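Local coordinates for putative PAS/PAC sensor protein (Nakamurella multipartita DSM 44233, PDB 6HMJ) that senses blue light through an FMN-binding LOV domain and couples it to RNA binding and translational regulation, with an ANTAR domain probably contacting the RNA, at residues S209-T214 / S291-E296; L287-G292 / R315-D320. All coordinates share one frame; numbering follows the deposited sequence.

Interaction 1 of 2, residues S209-T214 / S291-E296; sequences STKGWT and SGDPHE
The backbones at Lys211 and Asp293 stay well apart, their CA atoms 8.0 Å from each other, so side chains and water bridge the space between the 209-214 segment and the start of helix 294-305. Glu296 does most of this work. Its chain runs extended beyond CG (chi2 175°) and delivers the carboxylate to the peptide of Gly212, whose N donates to Glu296 OE2 over 3.0 Å. The amide comes down on OE2 from above the carboxylate plane, and glycine brings no side chain into this approach. The other oxygen, Glu296 OE1, receives a water that also donates to Thr210 O, so both carboxylate oxygens are tied to the loop. Lys211 bends at chi2 and reaches across the side chain of Asp293 at about a right angle; its NZ lies 3.9 Å from Asp293 OD1, a long salt bridge on an exposed surface. Asp293 suits its place doubly, for as N-cap its OD2 accepts weak bonds from the N atoms of His295 and Glu296. Ser209 OG accepts from Lys211 N at 3.3 Å, closing an ST turn. Thr214 OG1 bonds to Thr312 OG1. Strand 213-216 pairs with strand 310-317 at the edge of the sheet within this chain, while Thr214 packs on Ala299 and Ile300 of helix 294-305.

Interaction 2 of 2, residues L287-G292 / R315-D320; sequences LQAESG and RNFRQD. With FMN (flavin mononucleotide), chain E.
Gln288 and Asn316 meet at the flavin, where both donate to the same carbonyl oxygen: Gln288 NE2 lies 2.9 Å from FMN O2 and Asn316 ND2 3.3 Å from it. Their side chains cross obliquely with the amide planes 18° apart. Gln288 NE2 also donates to the ribityl hydroxyl O4', holding ring and tail together. An amide suits the place of Asn316 because it can donate and accept side by side: OD1 accepts from FMN N3 at 3.1 Å while ND2 gives a hydrogen to O2. Asn326 ND2 donates to OD1, which favours this orientation, and Asn316 ND2 bonds to Arg315 O from above the carbonyl plane. Leu287 adds an apolar surface, its CD1 3.5 Å from FMN C4 and its CB against the Asn316 amide.

One shell out, the backbone ties the two segments together. Phe317 N donates to Leu287 O at 2.9 Å, and Asn316 CA makes a CH...O contact with the same oxygen, which also sits at the edge of the Phe317 ring. Phe317 CG stands beside its backbone N, anti to the carbonyl carbon (chi1 -48°), swinging the ring towards the 287-292 loop, where CD1 meets Ala289 CB at 3.7 Å. The type I' turn from Gln288 to Ser291, closed by Ser291 N to Gln288 O (2.8 Å), carries Ala289 there, and Ser291 OG adds a bond to Ala289 O. Gly292 follows where a CB would collide with Gln288 OE1. The loop before helix 294-305 is thereby pinned to strand 310-317, which pairs with strand 323-334 through backbone bonds between Asn316 and Phe324.

How the interactions relate
Interactions 1 and 2 lie in the same PAS-fold LOV domain, their centres 12 Å apart, and share Ser291 and Gly292. Along the chain, 209-214 comes first, then 287-292, which runs directly into the capped start of helix 294-305, then 315-320 at the end of strand 310-317. That strand neighbours strand 213-216 in the antiparallel sheet, so both contacts join the same loop-helix connection to adjoining strands. Interaction 2 faces the flavin, whereas interaction 1 lies at the surface, with the Glu296 side chain about 8 Å from FMN. One loop-helix connection is thus tied to two adjacent strands, once beside the chromophore and once on the outside of the domain.

Interaction 1 of 2, residues S209-T214 / S291-E296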
loop_
_atom_site.group_PDB
_atom_site.type_symbol
_atom_site.label_atom_id
_atom_site.label_comp_id
_atom_site.label_asym_id
_atom_site.label_seq_id
_atom_site.Cartn_x
_atom_site.Cartn_y
_atom_site.Cartn_z
ATOM N N SER A 209 14.306 14.635 -12.933
ATOM C CA SER A 209 15.371 15.444 -13.498
ATOM C C SER A 209 16.434 14.548 -14.131
ATOM O O SER A 209 16.540 13.354 -13.837
ATOM C CB SER A 209 15.995 16.331 -12.422
ATOM O OG SER A 209 17.161 16.972 -12.906
ATOM N N THR A 210 17.228 15.147 -15.019
ATOM C CA THR A 210 18.282 14.443 -15.737
ATOM C C THR A 210 19.658 15.057 -15.509
ATOM O O THR A 210 20.658 14.491 -15.965
ATOM C CB THR A 210 17.951 14.418 -17.239
ATOM O OG1 THR A 210 16.829 13.552 -17.463
ATOM C CG2 THR A 210 19.117 13.923 -18.073
ATOM N N LYS A 211 19.744 16.167 -14.785
ATOM C CA LYS A 211 20.986 16.917 -14.658
ATOM C C LYS A 211 21.812 16.372 -13.498
ATOM O O LYS A 211 21.291 16.175 -12.396
ATOM C CB LYS A 211 20.678 18.400 -14.449
ATOM C CG LYS A 211 19.658 18.961 -15.443
ATOM C CD LYS A 211 20.069 18.762 -16.899
ATOM C CE LYS A 211 18.858 18.850 -17.819
ATOM N NZ LYS A 211 19.237 18.870 -19.258
ATOM N N GLY A 212 23.090 16.131 -13.752
ATOM C CA GLY A 212 24.031 15.661 -12.747
ATOM C C GLY A 212 24.944 16.771 -12.272
ATOM O O GLY A 212 24.525 17.924 -12.127
ATOM N N TRP A 213 26.205 16.425 -12.036
ATOM C CA TRP A 213 27.167 17.379 -11.491
ATOM C C TRP A 213 28.569 16.778 -11.566
ATOM O O TRP A 213 28.756 15.618 -11.949
ATOM C CB TRP A 213 26.812 17.760 -10.051
ATOM C CG TRP A 213 26.327 16.610 -9.211
ATOM C CD1 TRP A 213 25.035 16.331 -8.877
ATOM C CD2 TRP A 213 27.128 15.586 -8.603
ATOM N NE1 TRP A 213 24.979 15.200 -8.097
ATOM C CE2 TRP A 213 26.251 14.723 -7.915
ATOM C CE3 TRP A 213 28.500 15.316 -8.573
ATOM C CZ2 TRP A 213 26.699 13.611 -7.206
ATOM C CZ3 TRP A 213 28.943 14.207 -7.864
ATOM C CH2 TRP A 213 28.045 13.370 -7.194
ATOM N N THR A 214 29.554 17.594 -11.193
ATOM C CA THR A 214 30.951 17.191 -11.090
ATOM C C THR A 214 31.555 17.959 -9.921
ATOM O O THR A 214 31.409 19.183 -9.850
ATOM C CB THR A 214 31.724 17.490 -12.384
ATOM O OG1 THR A 214 31.190 16.711 -13.464
ATOM C CG2 THR A 214 33.202 17.171 -12.221
ATOM N N SER A 291 24.089 11.957 -25.862
ATOM C CA SER A 291 23.141 12.747 -25.088
ATOM C C SER A 291 23.805 13.453 -23.910
ATOM O O SER A 291 23.166 13.701 -22.887
ATOM C CB SER A 291 21.998 11.861 -24.593
ATOM O OG SER A 291 21.409 11.140 -25.661
ATOM N N GLY A 292 25.086 13.792 -24.040
ATOM C CA GLY A 292 25.806 14.430 -22.950
ATOM C C GLY A 292 25.526 15.918 -22.880
ATOM O O GLY A 292 25.599 16.625 -23.892
ATOM N N ASP A 293 25.179 16.394 -21.692
ATOM C CA ASP A 293 24.921 17.816 -21.511
ATOM C C ASP A 293 26.203 18.593 -21.793
ATOM O O ASP A 293 27.251 18.276 -21.215
ATOM C CB ASP A 293 24.434 18.093 -20.091
ATOM C CG ASP A 293 23.967 19.517 -19.907
ATOM O OD1 ASP A 293 22.875 19.857 -20.412
ATOM O OD2 ASP A 293 24.695 20.302 -19.265
ATOM N N PRO A 294 26.169 19.617 -22.655
ATOM C CA PRO A 294 27.411 20.349 -22.960
ATOM C C PRO A 294 28.157 20.857 -21.737
ATOM O O PRO A 294 29.388 20.742 -21.678
ATOM C CB PRO A 294 26.917 21.513 -23.833
ATOM C CG PRO A 294 25.662 21.022 -24.444
ATOM C CD PRO A 294 25.022 20.132 -23.425
ATOM N N HIS A 295 27.448 21.422 -20.757
ATOM C CA HIS A 295 28.119 21.958 -19.576
ATOM C C HIS A 295 28.733 20.846 -18.738
ATOM O O HIS A 295 29.842 20.996 -18.213
ATOM C CB HIS A 295 27.138 22.781 -18.745
ATOM C CG HIS A 295 26.577 23.958 -19.474
ATOM N ND1 HIS A 295 25.738 23.830 -20.561
ATOM C CD2 HIS A 295 26.743 25.288 -19.283
ATOM C CE1 HIS A 295 25.406 25.029 -21.003
ATOM N NE2 HIS A 295 26.003 25.932 -20.245
ATOM N N GLU A 296 28.019 19.728 -18.587
ATOM C CA GLU A 296 28.556 18.602 -17.831
ATOM C C GLU A 296 29.819 18.056 -18.485
ATOM O O GLU A 296 30.792 17.729 -17.795
ATOM C CB GLU A 296 27.492 17.513 -17.696
ATOM C CG GLU A 296 26.336 17.912 -16.787
ATOM C CD GLU A 296 25.218 16.885 -16.756
ATOM O OE1 GLU A 296 25.461 15.720 -17.138
ATOM O OE2 GLU A 296 24.091 17.247 -16.354
HETATM O O HOH W 1 23.560 13.887 -16.240
HETATM O O HOH W 2 29.110 17.031 -14.817
#

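Interaction 2 of 2, residues L287-G292 / R315-D320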
loop_
_atom_site.group_PDB
_atom_site.type_symbol
_atom_site.label_atom_id
_atom_site.label_comp_id
_atom_site.label_asym_id
_atom_site.label_seq_id
_atom_site.Cartn_x
_atom_site.Cartn_y
_atom_site.Cartn_z
ATOM N N LEU A 287 29.079 6.058 -23.374
ATOM C CA LEU A 287 28.045 5.772 -22.388
ATOM C C LEU A 287 26.989 6.867 -22.334
ATOM O O LEU A 287 25.892 6.629 -21.818
ATOM C CB LEU A 287 28.673 5.586 -21.005
ATOM C CG LEU A 287 29.596 4.378 -20.861
ATOM C CD1 LEU A 287 30.268 4.376 -19.504
ATOM C CD2 LEU A 287 28.824 3.085 -21.078
ATOM N N GLN A 288 27.294 8.053 -22.859
ATOM C CA GLN A 288 26.334 9.144 -22.908
ATOM C C GLN A 288 25.381 9.027 -24.091
ATOM O O GLN A 288 24.379 9.753 -24.134
ATOM C CB GLN A 288 27.074 10.482 -22.980
ATOM C CG GLN A 288 27.978 10.749 -21.788
ATOM C CD GLN A 288 29.041 11.783 -22.088
ATOM O OE1 GLN A 288 28.889 12.602 -22.994
ATOM N NE2 GLN A 288 30.136 11.742 -21.337
ATOM N N ALA A 289 25.668 8.136 -25.037
ATOM C CA ALA A 289 24.814 7.911 -26.201
ATOM C C ALA A 289 24.482 9.231 -26.892
ATOM O O ALA A 289 23.327 9.531 -27.202
ATOM C CB ALA A 289 23.540 7.162 -25.807
ATOM N N GLU A 290 25.523 10.020 -27.150
ATOM C CA GLU A 290 25.388 11.302 -27.835
ATOM C C GLU A 290 24.356 12.196 -27.151
ATOM O O GLU A 290 23.801 13.107 -27.776
ATOM C CB GLU A 290 25.006 11.094 -29.305
ATOM C CG GLU A 290 25.900 10.118 -30.067
ATOM C CD GLU A 290 27.324 10.607 -30.225
ATOM O OE1 GLU A 290 27.594 11.776 -29.880
ATOM O OE2 GLU A 290 28.171 9.823 -30.703
ATOM N N SER A 291 24.089 11.957 -25.862
ATOM C CA SER A 291 23.141 12.747 -25.088
ATOM C C SER A 291 23.805 13.453 -23.910
ATOM O O SER A 291 23.166 13.701 -22.887
ATOM C CB SER A 291 21.998 11.861 -24.593
ATOM O OG SER A 291 21.409 11.140 -25.661
ATOM N N GLY A 292 25.086 13.792 -24.040
ATOM C CA GLY A 292 25.806 14.430 -22.950
ATOM C C GLY A 292 25.526 15.918 -22.880
ATOM O O GLY A 292 25.599 16.625 -23.892
ATOM N N ARG A 315 24.005 10.904 -16.390
ATOM C CA ARG A 315 23.044 9.950 -16.929
ATOM C C ARG A 315 23.709 9.158 -18.050
ATOM O O ARG A 315 24.295 9.741 -18.967
ATOM C CB ARG A 315 21.807 10.696 -17.434
ATOM C CG ARG A 315 20.617 9.818 -17.797
ATOM C CD ARG A 315 19.925 9.268 -16.555
ATOM N NE ARG A 315 18.653 8.617 -16.869
ATOM C CZ ARG A 315 17.984 7.832 -16.029
ATOM N NH1 ARG A 315 18.461 7.590 -14.815
ATOM N NH2 ARG A 315 16.835 7.286 -16.403
ATOM N N ASN A 316 23.637 7.830 -17.966
ATOM C CA ASN A 316 24.328 6.946 -18.893
ATOM C C ASN A 316 23.369 5.892 -19.428
ATOM O O ASN A 316 22.227 5.764 -18.975
ATOM C CB ASN A 316 25.520 6.239 -18.231
ATOM C CG ASN A 316 26.786 7.091 -18.176
ATOM O OD1 ASN A 316 27.776 6.652 -17.601
ATOM N ND2 ASN A 316 26.766 8.285 -18.766
ATOM N N PHE A 317 23.869 5.113 -20.388
ATOM C CA PHE A 317 23.058 4.131 -21.096
ATOM C C PHE A 317 23.919 2.929 -21.441
ATOM O O PHE A 317 25.032 3.085 -21.950
ATOM C CB PHE A 317 22.455 4.745 -22.364
ATOM C CG PHE A 317 21.804 6.077 -22.133
ATOM C CD1 PHE A 317 22.539 7.247 -22.218
ATOM C CD2 PHE A 317 20.461 6.158 -21.805
ATOM C CE1 PHE A 317 21.944 8.472 -21.993
ATOM C CE2 PHE A 317 19.862 7.380 -21.582
ATOM C CZ PHE A 317 20.604 8.538 -21.673
ATOM N N ARG A 318 23.397 1.737 -21.166
ATOM C CA ARG A 318 24.086 0.506 -21.511
ATOM C C ARG A 318 24.047 0.293 -23.024
ATOM O O ARG A 318 23.408 1.042 -23.768
ATOM C CB ARG A 318 23.450 -0.678 -20.783
ATOM C CG ARG A 318 23.311 -0.471 -19.281
ATOM C CD ARG A 318 22.708 -1.686 -18.587
ATOM N NE ARG A 318 21.381 -2.021 -19.099
ATOM C CZ ARG A 318 20.596 -2.967 -18.590
ATOM N NH1 ARG A 318 20.992 -3.675 -17.542
ATOM N NH2 ARG A 318 19.408 -3.202 -19.129
ATOM N N GLN A 319 24.745 -0.748 -23.483
ATOM C CA GLN A 319 24.760 -1.040 -24.911
ATOM C C GLN A 319 23.368 -1.368 -25.437
ATOM O O GLN A 319 23.128 -1.243 -26.643
ATOM C CB GLN A 319 25.720 -2.193 -25.216
ATOM C CG GLN A 319 25.829 -2.517 -26.699
ATOM C CD GLN A 319 27.135 -3.211 -27.078
ATOM O OE1 GLN A 319 27.591 -3.113 -28.220
ATOM N NE2 GLN A 319 27.733 -3.927 -26.129
ATOM N N ASP A 320 22.444 -1.771 -24.566
ATOM C CA ASP A 320 21.075 -2.053 -24.977
ATOM C C ASP A 320 20.169 -0.833 -24.884
ATOM O O ASP A 320 18.983 -0.933 -25.217
ATOM C CB ASP A 320 20.493 -3.199 -24.140
ATOM C CG ASP A 320 20.330 -2.837 -22.672
ATOM O OD1 ASP A 320 20.643 -1.690 -22.291
ATOM O OD2 ASP A 320 19.879 -3.708 -21.898
HETATM N N1 FMN E . 31.894 9.735 -19.056
HETATM C C2 FMN E . 30.686 9.150 -18.901
HETATM O O2 FMN E . 29.666 9.751 -19.303
HETATM N N3 FMN E . 30.535 7.943 -18.330
HETATM C C4 FMN E . 31.566 7.229 -17.870
HETATM O O4 FMN E . 31.386 6.110 -17.345
HETATM C C4A FMN E . 32.924 7.796 -18.001
HETATM N N5 FMN E . 34.017 7.141 -17.565
HETATM C C5A FMN E . 35.246 7.690 -17.701
HETATM C C6 FMN E . 36.351 6.986 -17.234
HETATM C C7 FMN E . 37.626 7.519 -17.361
HETATM C C7M FMN E . 38.809 6.738 -16.853
HETATM C C8 FMN E . 37.806 8.854 -17.990
HETATM C C8M FMN E . 39.171 9.472 -18.142
HETATM C C9 FMN E . 36.706 9.560 -18.450
HETATM C C9A FMN E . 35.422 9.033 -18.333
HETATM N N10 FMN E . 34.277 9.730 -18.798
HETATM C C10 FMN E . 33.022 9.127 -18.635
HETATM C "C1'" FMN E . 34.326 11.057 -19.422
HETATM C "C2'" FMN E . 34.355 10.939 -20.933
HETATM O "O2'" FMN E . 35.117 9.800 -21.339
HETATM C "C3'" FMN E . 34.973 12.197 -21.513
HETATM O "O3'" FMN E . 36.300 12.348 -20.987
HETATM C "C4'" FMN E . 34.189 13.458 -21.185
HETATM O "O4'" FMN E . 32.846 13.344 -21.658
HETATM C "C5'" FMN E . 34.937 14.611 -21.837
HETATM O "O5'" FMN E . 34.071 15.448 -22.591
HETATM P P FMN E . 34.044 15.308 -24.190
HETATM O O1P FMN E . 33.009 16.330 -24.583
HETATM O O2P FMN E . 35.459 15.638 -24.604
HETATM O O3P FMN E . 33.690 13.865 -24.454
#